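Local coordinates for Alr1585 protein (Nostoc sp., PDB 5C2I), which is a haem-containing DyP-type (dye-decolorizing) peroxidase that probably uses hydrogen peroxide to oxidise dyes and other substrates, at residues Asn95-Tyr103 / Glu454-Leu464. The protein carries 1 engineered substitution. Residues are numbered along the deposited sequence; the frame is centred on the assembly and turned at random.
Sequences NFFLSRHGY and EYFFAPSISFL
The Y103 ring lies nearly parallel to that of F463, planes at 21°, but the two are slid so far apart that they barely overlap; their closest approach is Y103 CE1 to F463 CZ at 3.9 Å. On one face of Y103, toward the rim, sits L98 CD1, which also reaches the edge of F463 and P459 CG. The phenol oxygen continues past the proline ring and comes to the edge of F457, Y103 OH to F457 CD2 3.4 Å. With a leucine in place of Y103, F463 and the edge of F457 would probably lose their shared neighbour, leaving a gap beside P459. On the other side of the strand pair, the backbone oxygen F457 O lies at the F97 ring edge, and A458 CB sits 3.6 Å from F97 CD1. The F456 ring has E454 CG over one face and the L98 carbonyl carbon at its edge; its CG, anti to its own carbonyl carbon (chi1 -56°), sets CD2 3.6 Å from S99 N. Two nearly straight backbone bonds join the strands, L98 N to F457 O at 3.0 Å and F457 N to L98 O at 2.8 Å. One water links R100 N to Y455 O and another H101 ND1 to E454 OE2. S99 OG N-caps helix 100-105 through G102 N and also bonds to I148. F96 and L464 pack together against helix 55-68. The single antiparallel bridge of L98 with F457, its strands crossing at 122°, connects strand 93-98 to strand 448-458 of the other sheet, consistent with the paired ferredoxin-like, dimeric alpha+beta barrel architecture of DyP-type peroxidases.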
ATOM      1  N   ASN A  95      -2.754  30.538   7.563  1.00 15.74           N
ATOM      2  CA  ASN A  95      -2.744  31.864   6.972  1.00 15.48           C
ATOM      3  C   ASN A  95      -4.059  32.561   7.342  1.00 16.19           C
ATOM      4  O   ASN A  95      -5.091  31.912   7.605  1.00 15.31           O
ATOM      5  CB  ASN A  95      -2.743  31.829   5.441  1.00 15.72           C
ATOM      6  CG  ASN A  95      -1.414  31.558   4.788  1.00 15.36           C
ATOM      7  OD1 ASN A  95      -1.342  30.762   3.844  1.00 15.23           O
ATOM      8  ND2 ASN A  95      -0.359  32.270   5.202  1.00 16.82           N
ATOM      9  N   PHE A  96      -4.038  33.878   7.287  1.00 16.81           N
ATOM     10  CA  PHE A  96      -5.255  34.683   7.401  1.00 16.72           C
ATOM     11  C   PHE A  96      -5.222  35.792   6.349  1.00 17.27           C
ATOM     12  O   PHE A  96      -4.228  36.540   6.258  1.00 18.74           O
ATOM     13  CB  PHE A  96      -5.364  35.283   8.796  1.00 17.85           C
ATOM     14  CG  PHE A  96      -6.619  36.092   9.027  1.00 18.01           C
ATOM     15  CD1 PHE A  96      -7.804  35.465   9.318  1.00 18.69           C
ATOM     16  CD2 PHE A  96      -6.607  37.475   8.920  1.00 18.97           C
ATOM     17  CE1 PHE A  96      -8.977  36.196   9.463  1.00 19.14           C
ATOM     18  CE2 PHE A  96      -7.758  38.219   9.114  1.00 18.69           C
ATOM     19  CZ  PHE A  96      -8.942  37.571   9.395  1.00 19.10           C
ATOM     20  N   PHE A  97      -6.301  35.910   5.587  1.00 16.65           N
ATOM     21  CA  PHE A  97      -6.413  36.919   4.520  1.00 16.66           C
ATOM     22  C   PHE A  97      -7.637  37.807   4.700  1.00 17.39           C
ATOM     23  O   PHE A  97      -8.690  37.330   5.157  1.00 17.91           O
ATOM     24  CB  PHE A  97      -6.501  36.240   3.162  1.00 16.14           C
ATOM     25  CG  PHE A  97      -5.466  35.160   2.906  1.00 15.67           C
ATOM     26  CD1 PHE A  97      -4.226  35.463   2.428  1.00 15.29           C
ATOM     27  CD2 PHE A  97      -5.774  33.813   3.125  1.00 15.46           C
ATOM     28  CE1 PHE A  97      -3.292  34.454   2.201  1.00 15.17           C
ATOM     29  CE2 PHE A  97      -4.880  32.814   2.859  1.00 15.26           C
ATOM     30  CZ  PHE A  97      -3.618  33.125   2.403  1.00 14.59           C
ATOM     31  N   LEU A  98      -7.511  39.073   4.320  1.00 17.22           N
ATOM     32  CA  LEU A  98      -8.624  40.034   4.323  1.00 18.07           C
ATOM     33  C   LEU A  98      -8.951  40.497   2.925  1.00 18.10           C
ATOM     34  O   LEU A  98      -8.052  40.781   2.133  1.00 17.82           O
ATOM     35  CB  LEU A  98      -8.302  41.269   5.193  1.00 18.59           C
ATOM     36  CG  LEU A  98      -8.263  41.003   6.700  1.00 19.15           C
ATOM     37  CD1 LEU A  98      -7.573  42.143   7.419  1.00 20.07           C
ATOM     38  CD2 LEU A  98      -9.659  40.779   7.246  1.00 19.70           C
ATOM     39  N   SER A  99     -10.249  40.603   2.628  1.00 18.64           N
ATOM     40  CA  SER A  99     -10.711  41.295   1.423  1.00 18.99           C
ATOM     41  C   SER A  99     -10.794  42.794   1.679  1.00 19.69           C
ATOM     42  O   SER A  99     -10.738  43.240   2.840  1.00 19.69           O
ATOM     43  CB  SER A  99     -12.103  40.785   1.010  1.00 19.57           C
ATOM     44  OG  SER A  99     -13.106  41.216   1.927  1.00 20.22           O
ATOM     45  N   ARG A 100     -10.980  43.576   0.616  1.00 20.28           N
ATOM     46  CA  ARG A 100     -11.265  44.992   0.816  1.00 21.28           C
ATOM     47  C   ARG A 100     -12.492  45.198   1.702  1.00 21.54           C
ATOM     48  O   ARG A 100     -12.497  46.064   2.610  1.00 21.54           O
ATOM     49  CB  ARG A 100     -11.408  45.750  -0.503  1.00 22.30           C
ATOM     50  CG  ARG A 100     -11.703  47.264  -0.291  1.00 23.61           C
ATOM     51  CD  ARG A 100     -13.198  47.584  -0.317  1.00 25.69           C
ATOM     52  NE  ARG A 100     -13.774  47.351  -1.659  1.00 26.79           N
ATOM     53  CZ  ARG A 100     -15.054  47.467  -2.004  1.00 29.34           C
ATOM     54  NH1 ARG A 100     -15.978  47.885  -1.153  1.00 30.83           N
ATOM     55  NH2 ARG A 100     -15.404  47.255  -3.275  1.00 30.92           N
ATOM     56  N   HIS A 101     -13.558  44.420   1.470  1.00 22.02           N
ATOM     57  CA  HIS A 101     -14.763  44.542   2.301  1.00 22.83           C
ATOM     58  C   HIS A 101     -14.431  44.258   3.765  1.00 22.06           C
ATOM     59  O   HIS A 101     -15.012  44.844   4.685  1.00 22.35           O
ATOM     60  CB  HIS A 101     -15.924  43.655   1.794  1.00 23.66           C
ATOM     61  CG  HIS A 101     -16.719  44.259   0.672  1.00 25.15           C
ATOM     62  ND1 HIS A 101     -16.614  43.818  -0.631  1.00 26.81           N
ATOM     63  CD2 HIS A 101     -17.621  45.267   0.642  1.00 27.53           C
ATOM     64  CE1 HIS A 101     -17.431  44.501  -1.409  1.00 26.58           C
ATOM     65  NE2 HIS A 101     -18.050  45.389  -0.663  1.00 28.87           N
ATOM     66  N   GLY A 102     -13.532  43.323   3.986  1.00 21.03           N
ATOM     67  CA  GLY A 102     -13.098  42.985   5.338  1.00 21.05           C
ATOM     68  C   GLY A 102     -12.410  44.139   6.038  1.00 20.74           C
ATOM     69  O   GLY A 102     -12.632  44.381   7.206  1.00 21.61           O
ATOM     70  N   TYR A 103     -11.545  44.831   5.321  1.00 20.43           N
ATOM     71  CA  TYR A 103     -10.916  46.047   5.840  1.00 20.58           C
ATOM     72  C   TYR A 103     -11.947  47.095   6.199  1.00 22.22           C
ATOM     73  O   TYR A 103     -11.846  47.739   7.246  1.00 21.68           O
ATOM     74  CB  TYR A 103      -9.911  46.623   4.830  1.00 20.32           C
ATOM     75  CG  TYR A 103      -8.494  46.037   4.952  1.00 19.62           C
ATOM     76  CD1 TYR A 103      -7.555  46.606   5.826  1.00 19.73           C
ATOM     77  CD2 TYR A 103      -8.092  44.954   4.171  1.00 18.54           C
ATOM     78  CE1 TYR A 103      -6.249  46.096   5.905  1.00 19.42           C
ATOM     79  CE2 TYR A 103      -6.810  44.416   4.274  1.00 17.85           C
ATOM     80  CZ  TYR A 103      -5.896  45.001   5.148  1.00 18.16           C
ATOM     81  OH  TYR A 103      -4.637  44.449   5.249  1.00 18.22           O
ATOM     82  N   GLU A 454     -12.397  35.497  -4.856  1.00 18.48           N
ATOM     83  CA  GLU A 454     -12.198  36.851  -4.383  1.00 18.14           C
ATOM     84  C   GLU A 454     -10.742  37.159  -4.333  1.00 17.60           C
ATOM     85  O   GLU A 454      -9.883  36.247  -4.327  1.00 17.70           O
ATOM     86  CB  GLU A 454     -12.842  37.026  -3.001  1.00 18.93           C
ATOM     87  CG  GLU A 454     -12.866  38.421  -2.413  1.00 19.53           C
ATOM     88  CD  GLU A 454     -13.519  39.455  -3.320  1.00 19.90           C
ATOM     89  OE1 GLU A 454     -12.840  39.929  -4.253  1.00 19.09           O
ATOM     90  OE2 GLU A 454     -14.687  39.788  -3.094  1.00 20.73           O
ATOM     91  N   TYR A 455     -10.460  38.458  -4.320  1.00 17.09           N
ATOM     92  CA  TYR A 455      -9.118  38.972  -4.125  1.00 16.42           C
ATOM     93  C   TYR A 455      -8.913  39.325  -2.664  1.00 15.93           C
ATOM     94  O   TYR A 455      -9.788  39.942  -2.047  1.00 16.38           O
ATOM     95  CB  TYR A 455      -8.956  40.254  -4.891  1.00 17.11           C
ATOM     96  CG  TYR A 455      -9.102  40.213  -6.399  1.00 16.99           C
ATOM     97  CD1 TYR A 455      -8.334  39.364  -7.190  1.00 17.17           C
ATOM     98  CD2 TYR A 455      -9.968  41.100  -7.043  1.00 18.35           C
ATOM     99  CE1 TYR A 455      -8.441  39.371  -8.586  1.00 16.73           C
ATOM    100  CE2 TYR A 455     -10.050  41.142  -8.421  1.00 18.57           C
ATOM    101  CZ  TYR A 455      -9.272  40.276  -9.183  1.00 18.48           C
ATOM    102  OH  TYR A 455      -9.359  40.352 -10.568  1.00 18.26           O
ATOM    103  N   PHE A 456      -7.768  38.960  -2.116  1.00 15.46           N
ATOM    104  CA  PHE A 456      -7.422  39.266  -0.725  1.00 15.93           C
ATOM    105  C   PHE A 456      -6.030  39.838  -0.589  1.00 16.26           C
ATOM    106  O   PHE A 456      -5.210  39.750  -1.515  1.00 16.31           O
ATOM    107  CB  PHE A 456      -7.448  38.002   0.138  1.00 15.96           C
ATOM    108  CG  PHE A 456      -8.764  37.243   0.124  1.00 16.20           C
ATOM    109  CD1 PHE A 456      -9.012  36.280  -0.849  1.00 15.77           C
ATOM    110  CD2 PHE A 456      -9.691  37.422   1.105  1.00 16.60           C
ATOM    111  CE1 PHE A 456     -10.201  35.588  -0.857  1.00 15.89           C
ATOM    112  CE2 PHE A 456     -10.873  36.700   1.133  1.00 16.74           C
ATOM    113  CZ  PHE A 456     -11.147  35.800   0.119  1.00 16.71           C
ATOM    114  N   PHE A 457      -5.743  40.374   0.601  1.00 16.19           N
ATOM    115  CA  PHE A 457      -4.382  40.732   1.007  1.00 16.27           C
ATOM    116  C   PHE A 457      -4.037  39.872   2.213  1.00 16.04           C
ATOM    117  O   PHE A 457      -4.883  39.670   3.096  1.00 15.92           O
ATOM    118  CB  PHE A 457      -4.326  42.195   1.368  1.00 17.03           C
ATOM    119  CG  PHE A 457      -2.941  42.701   1.643  1.00 17.37           C
ATOM    120  CD1 PHE A 457      -1.995  42.756   0.638  1.00 17.57           C
ATOM    121  CD2 PHE A 457      -2.596  43.120   2.891  1.00 18.03           C
ATOM    122  CE1 PHE A 457      -0.713  43.209   0.884  1.00 17.73           C
ATOM    123  CE2 PHE A 457      -1.322  43.645   3.156  1.00 18.56           C
ATOM    124  CZ  PHE A 457      -0.361  43.644   2.149  1.00 18.78           C
ATOM    125  N   ALA A 458      -2.834  39.297   2.201  1.00 16.69           N
ATOM    126  CA  ALA A 458      -2.245  38.629   3.357  1.00 16.49           C
ATOM    127  C   ALA A 458      -1.507  39.686   4.164  1.00 16.83           C
ATOM    128  O   ALA A 458      -0.419  40.092   3.773  1.00 16.34           O
ATOM    129  CB  ALA A 458      -1.274  37.551   2.906  1.00 16.93           C
ATOM    130  N   PRO A 459      -2.087  40.159   5.293  1.00 17.55           N
ATOM    131  CA  PRO A 459      -1.403  41.211   6.025  1.00 18.22           C
ATOM    132  C   PRO A 459      -0.186  40.713   6.792  1.00 18.36           C
ATOM    133  O   PRO A 459      -0.025  39.519   6.988  1.00 18.53           O
ATOM    134  CB  PRO A 459      -2.485  41.736   6.995  1.00 19.09           C
ATOM    135  CG  PRO A 459      -3.762  41.135   6.538  1.00 18.64           C
ATOM    136  CD  PRO A 459      -3.394  39.846   5.874  1.00 17.77           C
ATOM    137  N   SER A 460       0.661  41.639   7.220  1.00 19.44           N
ATOM    138  CA  SER A 460       1.765  41.322   8.110  1.00 19.18           C
ATOM    139  C   SER A 460       1.180  40.815   9.412  1.00 19.29           C
ATOM    140  O   SER A 460       0.026  41.150   9.775  1.00 19.04           O
ATOM    141  CB  SER A 460       2.617  42.581   8.362  1.00 20.64           C
ATOM    142  OG  SER A 460       1.900  43.576   9.087  1.00 21.35           O
ATOM    143  N   ILE A 461       1.943  39.975  10.091  1.00 18.67           N
ATOM    144  CA  ILE A 461       1.514  39.367  11.328  1.00 19.32           C
ATOM    145  C   ILE A 461       1.337  40.418  12.449  1.00 20.04           C
ATOM    146  O   ILE A 461       0.338  40.365  13.180  1.00 20.49           O
ATOM    147  CB  ILE A 461       2.466  38.225  11.740  1.00 19.71           C
ATOM    148  CG1 ILE A 461       2.328  37.093  10.692  1.00 19.25           C
ATOM    149  CG2 ILE A 461       2.147  37.755  13.154  1.00 20.37           C
ATOM    150  CD1 ILE A 461       3.383  36.009  10.780  1.00 18.92           C
ATOM    151  N   SER A 462       2.242  41.383  12.523  1.00 20.31           N
ATOM    152  CA  SER A 462       2.166  42.449  13.538  1.00 21.71           C
ATOM    153  C   SER A 462       0.883  43.250  13.405  1.00 21.55           C
ATOM    154  O   SER A 462       0.252  43.589  14.421  1.00 22.33           O
ATOM    155  CB  SER A 462       3.408  43.374  13.507  1.00 21.99           C
ATOM    156  OG  SER A 462       3.560  44.016  12.235  1.00 21.82           O
ATOM    157  N   PHE A 463       0.453  43.535  12.188  1.00 20.84           N
ATOM    158  CA  PHE A 463      -0.819  44.206  11.991  1.00 20.27           C
ATOM    159  C   PHE A 463      -1.950  43.432  12.666  1.00 21.15           C
ATOM    160  O   PHE A 463      -2.762  44.016  13.435  1.00 22.09           O
ATOM    161  CB  PHE A 463      -1.133  44.409  10.531  1.00 19.74           C
ATOM    162  CG  PHE A 463      -2.552  44.783  10.250  1.00 19.49           C
ATOM    163  CD1 PHE A 463      -3.020  46.069  10.501  1.00 20.27           C
ATOM    164  CD2 PHE A 463      -3.423  43.892   9.660  1.00 19.37           C
ATOM    165  CE1 PHE A 463      -4.322  46.448  10.226  1.00 20.42           C
ATOM    166  CE2 PHE A 463      -4.755  44.264   9.355  1.00 19.45           C
ATOM    167  CZ  PHE A 463      -5.214  45.536   9.653  1.00 20.35           C
ATOM    168  N   LEU A 464      -1.993  42.133  12.416  1.00 20.48           N
ATOM    169  CA  LEU A 464      -3.047  41.299  12.937  1.00 20.46           C
ATOM    170  C   LEU A 464      -2.985  41.143  14.457  1.00 21.02           C
ATOM    171  O   LEU A 464      -4.027  41.108  15.133  1.00 20.92           O
ATOM    172  CB  LEU A 464      -3.024  39.940  12.229  1.00 19.46           C
ATOM    173  CG  LEU A 464      -3.238  39.964  10.708  1.00 18.92           C
ATOM    174  CD1 LEU A 464      -2.965  38.626  10.092  1.00 18.18           C
ATOM    175  CD2 LEU A 464      -4.662  40.432  10.406  1.00 18.92           C
TER
HETATM  176  O   HOH W   1     -11.147  42.477  -2.058  1.00 17.88           O
HETATM  177  O   HOH W   2     -15.639  40.902  -0.699  1.00 26.17           O